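Local coordinates for protein SSD1 (Saccharomyces cerevisiae S288C, PDB 7AM1) that binds mRNA, including untranslated regions, and represses translation as a pseudonuclease of the RNase II family that does not act as an enzyme, at residues A[313-325]-A[702-716]. Sequence-based numbering, arbitrary orientation.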
loop_
_atom_site.group_PDB
_atom_site.type_symbol
_atom_site.label_atom_id
_atom_site.label_comp_id
_atom_site.label_asym_id
_atom_site.label_seq_id
_atom_site.Cartn_x
_atom_site.Cartn_y
_atom_site.Cartn_z
ATOM N N THR A 313 7.579 6.828 19.638
ATOM C CA THR A 313 6.138 6.691 19.811
ATOM C C THR A 313 5.424 6.705 18.467
ATOM O O THR A 313 4.447 5.973 18.267
ATOM C CB THR A 313 5.605 7.816 20.703
ATOM O OG1 THR A 313 6.244 7.761 21.985
ATOM C CG2 THR A 313 4.095 7.694 20.885
ATOM N N GLU A 314 5.899 7.531 17.530
ATOM C CA GLU A 314 5.292 7.578 16.204
ATOM C C GLU A 314 5.294 6.203 15.550
ATOM O O GLU A 314 4.292 5.789 14.953
ATOM C CB GLU A 314 6.034 8.591 15.333
ATOM C CG GLU A 314 5.748 10.045 15.690
ATOM C CD GLU A 314 6.619 11.025 14.920
ATOM O OE1 GLU A 314 7.742 10.642 14.520
ATOM O OE2 GLU A 314 6.185 12.182 14.723
ATOM N N ILE A 315 6.409 5.475 15.658
ATOM C CA ILE A 315 6.499 4.155 15.045
ATOM C C ILE A 315 5.691 3.141 15.846
ATOM O O ILE A 315 4.971 2.311 15.278
ATOM C CB ILE A 315 7.969 3.720 14.916
ATOM C CG1 ILE A 315 8.760 4.749 14.108
ATOM C CG2 ILE A 315 8.058 2.325 14.284
ATOM C CD1 ILE A 315 8.213 5.008 12.718
ATOM N N ASP A 316 5.812 3.178 17.174
ATOM C CA ASP A 316 5.008 2.298 18.015
ATOM C C ASP A 316 3.524 2.480 17.723
ATOM O O ASP A 316 2.769 1.503 17.666
ATOM C CB ASP A 316 5.316 2.578 19.486
ATOM C CG ASP A 316 4.839 1.476 20.408
ATOM O OD1 ASP A 316 4.285 0.474 19.914
ATOM O OD2 ASP A 316 5.022 1.615 21.637
ATOM N N SER A 317 3.096 3.727 17.510
ATOM C CA SER A 317 1.688 4.001 17.243
ATOM C C SER A 317 1.256 3.433 15.898
ATOM O O SER A 317 0.142 2.911 15.766
ATOM C CB SER A 317 1.435 5.507 17.288
ATOM O OG SER A 317 0.133 5.815 16.827
ATOM N N ILE A 318 2.121 3.531 14.886
ATOM C CA ILE A 318 1.819 2.930 13.592
ATOM C C ILE A 318 1.654 1.425 13.735
ATOM O O ILE A 318 0.728 0.831 13.169
ATOM C CB ILE A 318 2.914 3.283 12.564
ATOM C CG1 ILE A 318 2.809 4.763 12.190
ATOM C CG2 ILE A 318 2.810 2.369 11.329
ATOM C CD1 ILE A 318 3.992 5.299 11.427
ATOM N N LEU A 319 2.540 0.784 14.499
ATOM C CA LEU A 319 2.461 -0.662 14.670
ATOM C C LEU A 319 1.182 -1.062 15.399
ATOM O O LEU A 319 0.472 -1.979 14.967
ATOM C CB LEU A 319 3.696 -1.172 15.414
ATOM C CG LEU A 319 4.997 -1.220 14.608
ATOM C CD1 LEU A 319 6.180 -1.479 15.524
ATOM C CD2 LEU A 319 4.929 -2.285 13.521
ATOM N N ARG A 320 0.878 -0.389 16.517
ATOM C CA ARG A 320 -0.308 -0.736 17.295
ATOM C C ARG A 320 -1.585 -0.471 16.512
ATOM O O ARG A 320 -2.539 -1.255 16.579
ATOM C CB ARG A 320 -0.367 0.061 18.596
ATOM C CG ARG A 320 0.810 -0.019 19.537
ATOM C CD ARG A 320 0.892 -1.335 20.259
ATOM N NE ARG A 320 2.158 -1.437 20.976
ATOM C CZ ARG A 320 2.366 -0.924 22.188
ATOM N NH1 ARG A 320 1.387 -0.292 22.821
ATOM N NH2 ARG A 320 3.545 -1.052 22.776
ATOM N N ASP A 321 -1.644 0.664 15.806
ATOM C CA ASP A 321 -2.831 0.980 15.023
ATOM C C ASP A 321 -3.087 -0.087 13.980
ATOM O O ASP A 321 -4.235 -0.305 13.577
ATOM C CB ASP A 321 -2.679 2.338 14.346
ATOM C CG ASP A 321 -3.985 2.844 13.764
ATOM O OD1 ASP A 321 -5.022 2.786 14.466
ATOM O OD2 ASP A 321 -3.970 3.323 12.610
ATOM N N ASN A 322 -2.030 -0.743 13.513
ATOM C CA ASN A 322 -2.148 -1.853 12.585
ATOM C C ASN A 322 -2.037 -3.210 13.274
ATOM O O ASN A 322 -1.703 -4.203 12.621
ATOM C CB ASN A 322 -1.112 -1.689 11.478
ATOM C CG ASN A 322 -1.443 -0.523 10.567
ATOM O OD1 ASN A 322 -2.368 -0.603 9.759
ATOM N ND2 ASN A 322 -0.710 0.573 10.710
ATOM N N ASN A 323 -2.293 -3.268 14.585
ATOM C CA ASN A 323 -2.562 -4.522 15.295
ATOM C C ASN A 323 -1.321 -5.384 15.483
ATOM O O ASN A 323 -1.424 -6.604 15.632
ATOM C CB ASN A 323 -3.657 -5.320 14.584
ATOM C CG ASN A 323 -4.937 -4.532 14.438
ATOM O OD1 ASN A 323 -5.627 -4.288 15.424
ATOM N ND2 ASN A 323 -5.224 -4.065 13.227
ATOM N N PHE A 324 -0.146 -4.767 15.498
ATOM C CA PHE A 324 1.105 -5.469 15.777
ATOM C C PHE A 324 1.545 -5.096 17.190
ATOM O O PHE A 324 2.057 -3.997 17.423
ATOM C CB PHE A 324 2.168 -5.121 14.737
ATOM C CG PHE A 324 1.823 -5.578 13.347
ATOM C CD1 PHE A 324 2.012 -6.897 12.971
ATOM C CD2 PHE A 324 1.303 -4.693 12.419
ATOM C CE1 PHE A 324 1.690 -7.326 11.694
ATOM C CE2 PHE A 324 0.976 -5.115 11.144
ATOM C CZ PHE A 324 1.168 -6.437 10.782
ATOM N N LEU A 325 1.322 -6.009 18.138
ATOM C CA LEU A 325 1.843 -5.830 19.488
ATOM C C LEU A 325 3.281 -6.316 19.603
ATOM O O LEU A 325 4.043 -5.798 20.425
ATOM C CB LEU A 325 0.963 -6.567 20.497
ATOM C CG LEU A 325 -0.471 -6.061 20.637
ATOM C CD1 LEU A 325 -1.208 -6.891 21.670
ATOM C CD2 LEU A 325 -0.494 -4.589 21.015
ATOM N N LYS A 702 -3.851 -9.277 8.678
ATOM C CA LYS A 702 -2.537 -8.879 9.169
ATOM C C LYS A 702 -1.623 -8.430 8.031
ATOM O O LYS A 702 -0.782 -7.548 8.233
ATOM C CB LYS A 702 -1.912 -10.020 9.969
ATOM C CG LYS A 702 -2.788 -10.468 11.148
ATOM C CD LYS A 702 -2.700 -9.574 12.397
ATOM C CE LYS A 702 -1.278 -9.293 12.853
ATOM N NZ LYS A 702 -1.200 -9.040 14.322
ATOM N N LYS A 703 -1.750 -9.029 6.842
ATOM C CA LYS A 703 -0.905 -8.623 5.722
ATOM C C LYS A 703 -1.270 -7.227 5.234
ATOM O O LYS A 703 -0.389 -6.402 4.968
ATOM C CB LYS A 703 -1.022 -9.635 4.584
ATOM C CG LYS A 703 -0.151 -9.315 3.388
ATOM C CD LYS A 703 0.208 -10.587 2.622
ATOM C CE LYS A 703 1.194 -10.303 1.514
ATOM N NZ LYS A 703 2.492 -9.844 2.078
ATOM N N ASP A 704 -2.562 -6.925 5.138
ATOM C CA ASP A 704 -2.942 -5.578 4.737
ATOM C C ASP A 704 -2.544 -4.567 5.800
ATOM O O ASP A 704 -2.190 -3.432 5.470
ATOM C CB ASP A 704 -4.437 -5.533 4.437
ATOM C CG ASP A 704 -4.782 -6.255 3.147
ATOM O OD1 ASP A 704 -3.870 -6.456 2.319
ATOM O OD2 ASP A 704 -5.950 -6.638 2.964
ATOM N N CYS A 705 -2.555 -4.973 7.072
ATOM C CA CYS A 705 -2.041 -4.119 8.136
ATOM C C CYS A 705 -0.544 -3.876 7.982
ATOM O O CYS A 705 -0.066 -2.763 8.232
ATOM C CB CYS A 705 -2.343 -4.747 9.498
ATOM S SG CYS A 705 -4.081 -4.604 10.041
ATOM N N ALA A 706 0.220 -4.910 7.602
ATOM C CA ALA A 706 1.657 -4.731 7.400
ATOM C C ALA A 706 1.927 -3.778 6.245
ATOM O O ALA A 706 2.884 -2.998 6.281
ATOM C CB ALA A 706 2.337 -6.078 7.144
ATOM N N TYR A 707 1.108 -3.851 5.195
ATOM C CA TYR A 707 1.202 -2.905 4.088
ATOM C C TYR A 707 0.915 -1.485 4.560
ATOM O O TYR A 707 1.672 -0.552 4.268
ATOM C CB TYR A 707 0.221 -3.329 2.994
ATOM C CG TYR A 707 -0.053 -2.305 1.918
ATOM C CD1 TYR A 707 0.849 -2.095 0.888
ATOM C CD2 TYR A 707 -1.233 -1.574 1.914
ATOM C CE1 TYR A 707 0.596 -1.165 -0.108
ATOM C CE2 TYR A 707 -1.495 -0.643 0.923
ATOM C CZ TYR A 707 -0.580 -0.447 -0.088
ATOM O OH TYR A 707 -0.835 0.467 -1.080
ATOM N N GLN A 708 -0.176 -1.302 5.302
ATOM C CA GLN A 708 -0.516 0.031 5.786
ATOM C C GLN A 708 0.587 0.586 6.677
ATOM O O GLN A 708 0.949 1.765 6.570
ATOM C CB GLN A 708 -1.848 -0.015 6.532
ATOM C CG GLN A 708 -3.020 -0.378 5.629
ATOM C CD GLN A 708 -4.332 -0.595 6.372
ATOM O OE1 GLN A 708 -5.401 -0.543 5.765
ATOM N NE2 GLN A 708 -4.257 -0.850 7.677
ATOM N N ALA A 709 1.136 -0.249 7.562
ATOM C CA ALA A 709 2.228 0.196 8.418
ATOM C C ALA A 709 3.423 0.643 7.589
ATOM O O ALA A 709 4.023 1.690 7.864
ATOM C CB ALA A 709 2.632 -0.925 9.377
ATOM N N GLN A 710 3.767 -0.123 6.553
ATOM C CA GLN A 710 4.929 0.219 5.743
ATOM C C GLN A 710 4.755 1.583 5.085
ATOM O O GLN A 710 5.640 2.441 5.172
ATOM C CB GLN A 710 5.182 -0.874 4.701
ATOM C CG GLN A 710 6.205 -0.490 3.636
ATOM C CD GLN A 710 6.657 -1.679 2.808
ATOM O OE1 GLN A 710 6.493 -1.710 1.586
ATOM N NE2 GLN A 710 7.243 -2.664 3.472
ATOM N N GLU A 711 3.600 1.823 4.460
ATOM C CA GLU A 711 3.396 3.100 3.780
ATOM C C GLU A 711 3.246 4.252 4.765
ATOM O O GLU A 711 3.662 5.378 4.468
ATOM C CB GLU A 711 2.180 3.011 2.859
ATOM C CG GLU A 711 2.405 2.023 1.713
ATOM C CD GLU A 711 1.931 2.533 0.362
ATOM O OE1 GLU A 711 1.033 3.404 0.328
ATOM O OE2 GLU A 711 2.465 2.059 -0.666
ATOM N N GLN A 712 2.636 4.006 5.925
ATOM C CA GLN A 712 2.520 5.052 6.935
ATOM C C GLN A 712 3.892 5.470 7.441
ATOM O O GLN A 712 4.135 6.654 7.694
ATOM C CB GLN A 712 1.638 4.563 8.080
ATOM C CG GLN A 712 0.153 4.598 7.742
ATOM C CD GLN A 712 -0.702 3.836 8.737
ATOM O OE1 GLN A 712 -0.227 3.401 9.786
ATOM N NE2 GLN A 712 -1.973 3.656 8.400
ATOM N N ALA A 713 4.797 4.505 7.610
ATOM C CA ALA A 713 6.140 4.821 8.080
ATOM C C ALA A 713 6.952 5.521 6.994
ATOM O O ALA A 713 7.721 6.447 7.286
ATOM C CB ALA A 713 6.832 3.544 8.555
ATOM N N ILE A 714 6.795 5.105 5.736
ATOM C CA ILE A 714 7.406 5.846 4.636
ATOM C C ILE A 714 6.914 7.286 4.640
ATOM O O ILE A 714 7.700 8.235 4.543
ATOM C CB ILE A 714 7.100 5.169 3.289
ATOM C CG1 ILE A 714 7.808 3.818 3.179
ATOM C CG2 ILE A 714 7.489 6.091 2.151
ATOM C CD1 ILE A 714 7.321 2.985 2.002
ATOM N N HIS A 715 5.592 7.462 4.712
ATOM C CA HIS A 715 5.002 8.792 4.662
ATOM C C HIS A 715 5.551 9.667 5.773
ATOM O O HIS A 715 5.855 10.846 5.558
ATOM C CB HIS A 715 3.481 8.670 4.771
ATOM C CG HIS A 715 2.765 9.982 4.844
ATOM N ND1 HIS A 715 2.538 10.636 6.035
ATOM C CD2 HIS A 715 2.214 10.754 3.879
ATOM C CE1 HIS A 715 1.884 11.760 5.800
ATOM N NE2 HIS A 715 1.674 11.855 4.499
ATOM N N LEU A 716 5.707 9.093 6.963
ATOM C CA LEU A 716 6.219 9.839 8.105
ATOM C C LEU A 716 7.633 10.337 7.833
ATOM O O LEU A 716 7.927 11.526 8.001
ATOM C CB LEU A 716 6.169 8.945 9.343
ATOM C CG LEU A 716 6.647 9.480 10.686
ATOM C CD1 LEU A 716 5.751 10.635 11.138
ATOM C CD2 LEU A 716 6.657 8.356 11.716
HETATM O O HOH W 1 -3.621 1.736 10.271
HETATM O O HOH W 2 -1.429 5.058 12.086
#
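N322 lies between two glutamines of helix 702-716 and bonds to both through its side-chain amide. Its OD1 accepts from Q708 NE2 at 2.8 Å, nearly in line with the N322 C=O (173°). Its ND2 gives a hydrogen bond to Q712 OE1 at 3.0 Å. This acceptor lies in the plane of the N322 amide, but ND2 sits above the plane of the Q712 carbonyl. The N322 amide is turned well away from that of Q708 and less so from that of Q712. With CG beside its own backbone N (chi1 -70°), N322 can also send ND2 back to I318 O; together with the two glutamine bonds, this fixes the rotation of the amide. Water 1 joins D321, N322 and Q712, and water 2 links D321 to Q712.

I318 is a knob in a hole formed by A709, Q712, A713 and L716. Its CG2 packs on A709 CB at 3.8 Å, while CD1 reaches on towards A713 and L716. L716 CD2 also touches I315 CD1 and the CB of E314.

Past the helix end, the F324 ring enters edge-on. The C705 carbonyl carbon and A706 N lie at its rim in the ring plane, and CZ meets A706 CB at 3.8 Å. The K702 chain kinks midway, runs past this ring and brings NZ to N323 O at 2.8 Å. N323 ND2 donates to C705 SG at 3.4 Å, while N323 OD1 is held by L220 N.

The axes of the segments 313-321 and 702-716 run roughly antiparallel (157°) and approach to 9.3 Å. A Schellman motif with N323 at C-prime ends the first. The contact joins helix 311-321, within the CSD2 region, to the long helix 689-725, which probably belongs to the RNase II-like core, by knob-into-hole helix packing.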